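Local coordinates for protein allergen Aed a 2 (PDB 3DXL) that binds and sequesters host biogenic amines and leukotrienes, so modulating blood feeding by female mosquitoes on vertebrates, at residues D145-Q148 with K149-Y153. Numbering follows the deposited sequence.
Sequences DIRQ and KKQSY
Gln151 CG is anti to the backbone N (chi1 -178°) and the chain stays extended at chi2 (-179°), which brings OE1 to Gln148 N. The bond is 3.0 Å from Gln148 N to Gln151 OE1, nearly straight and in the plane of the side-chain carbonyl. A water lies within bonding distance of both OE1 and Ile146 O. Gln151 N donates to Gln148 O at 3.1 Å, the bond that closes the beta turn. Two hydrogen bonds thus tie Gln148 to Gln151.

Arg147 CG is likewise anti to the backbone N, and the chain then bends at chi2 (-96°). The bend carries the guanidinium across the turn. Arg147 NE donates to Gln151 O at 2.8 Å; the oxygen lies at the guanidinium edge, slightly tilted from its plane. NH1 adds a weak bond to the same oxygen. One guanidinium face lies against the backbone of Lys149 and Lys150. Tyr274 makes a cation-pi contact with this arginine.

The aliphatic part of Arg147 packs on Tyr153, with CG 3.6 Å from CD1 of the ring. A second water links Arg147 N to Tyr153 OH. The Gln148 side chain turns the other way: its NE2 donates to Gly143 O and Tyr139 O. Its OE1 shares a third water with Lys149 N.

Ser152 is the N-cap of helix 153-161. Its OG bonds Glu155 N and also Glu268, a noradrenaline-binding residue. Lys149 binds leukotriene E4. Residues Gln148 to Gln151 form a type II beta turn, followed by this N-cap, in the loop from helix 132-142 to helix 153-161 of this PBP/GOBP-family protein.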
# COMPACT_ATOMS: atom_id res chain seq x y z
N ASP A 145 10.24 -13.15 3.25
CA ASP A 145 10.71 -12.10 2.36
C ASP A 145 9.65 -11.13 1.86
O ASP A 145 9.97 -10.16 1.19
CB ASP A 145 11.49 -12.69 1.18
CG ASP A 145 12.70 -13.47 1.63
OD1 ASP A 145 13.37 -13.07 2.60
OD2 ASP A 145 12.97 -14.51 1.01
N ILE A 146 8.38 -11.40 2.19
CA ILE A 146 7.29 -10.49 1.87
C ILE A 146 6.44 -10.33 3.12
O ILE A 146 6.31 -11.26 3.91
CB ILE A 146 6.44 -11.00 0.66
CG1 ILE A 146 5.54 -9.89 0.11
CG2 ILE A 146 5.64 -12.24 1.06
CD1 ILE A 146 4.77 -10.28 -1.14
N ARG A 147 5.85 -9.15 3.29
CA ARG A 147 4.87 -9.01 4.35
C ARG A 147 3.70 -9.96 4.05
O ARG A 147 3.13 -9.94 2.94
CB ARG A 147 4.40 -7.57 4.45
CG ARG A 147 3.31 -7.32 5.47
CD ARG A 147 1.92 -7.34 4.84
NE ARG A 147 0.91 -7.12 5.87
CZ ARG A 147 -0.39 -7.33 5.69
NH1 ARG A 147 -1.23 -7.11 6.70
NH2 ARG A 147 -0.86 -7.74 4.50
N GLN A 148 3.34 -10.78 5.03
CA GLN A 148 2.29 -11.79 4.87
C GLN A 148 0.94 -11.21 5.25
O GLN A 148 0.84 -10.20 5.96
CB GLN A 148 2.60 -13.01 5.75
CG GLN A 148 3.85 -13.76 5.35
CD GLN A 148 3.65 -14.65 4.14
OE1 GLN A 148 2.57 -15.21 3.93
NE2 GLN A 148 4.70 -14.80 3.35
N LYS A 149 -0.14 -11.84 4.78
CA LYS A 149 -1.46 -11.40 5.19
C LYS A 149 -1.57 -11.44 6.70
O LYS A 149 -1.10 -12.38 7.34
CB LYS A 149 -2.55 -12.25 4.52
CG LYS A 149 -2.56 -12.10 3.01
CD LYS A 149 -3.67 -12.89 2.34
CE LYS A 149 -4.96 -12.11 2.32
NZ LYS A 149 -5.97 -12.82 1.50
N LYS A 150 -2.18 -10.41 7.27
CA LYS A 150 -2.42 -10.27 8.71
C LYS A 150 -1.14 -10.03 9.52
O LYS A 150 -1.15 -10.15 10.76
CB LYS A 150 -3.22 -11.47 9.26
CG LYS A 150 -4.53 -11.78 8.54
CD LYS A 150 -5.60 -10.69 8.73
CE LYS A 150 -6.13 -10.65 10.17
NZ LYS A 150 -6.78 -11.92 10.63
N GLN A 151 -0.06 -9.65 8.85
CA GLN A 151 1.20 -9.36 9.53
C GLN A 151 1.44 -7.85 9.60
O GLN A 151 1.37 -7.15 8.59
CB GLN A 151 2.37 -10.05 8.83
CG GLN A 151 3.71 -9.81 9.53
CD GLN A 151 4.88 -10.48 8.84
OE1 GLN A 151 4.89 -10.64 7.61
NE2 GLN A 151 5.89 -10.84 9.63
N SER A 152 1.74 -7.33 10.79
CA SER A 152 2.20 -5.95 10.90
C SER A 152 3.33 -5.69 9.91
O SER A 152 4.29 -6.46 9.85
CB SER A 152 2.74 -5.72 12.30
OG SER A 152 3.47 -4.51 12.36
N TYR A 153 3.23 -4.62 9.12
CA TYR A 153 4.32 -4.33 8.20
C TYR A 153 5.61 -4.01 8.96
O TYR A 153 6.71 -4.36 8.54
CB TYR A 153 3.98 -3.20 7.21
CG TYR A 153 4.77 -3.36 5.92
CD1 TYR A 153 4.17 -3.92 4.79
CD2 TYR A 153 6.12 -3.03 5.84
CE1 TYR A 153 4.88 -4.12 3.62
CE2 TYR A 153 6.85 -3.22 4.69
CZ TYR A 153 6.23 -3.77 3.57
OH TYR A 153 6.95 -3.98 2.42
O HOH W 1 6.87 -12.16 6.47
O HOH W 2 6.54 -6.80 1.58
O HOH W 3 -0.09 -14.58 3.72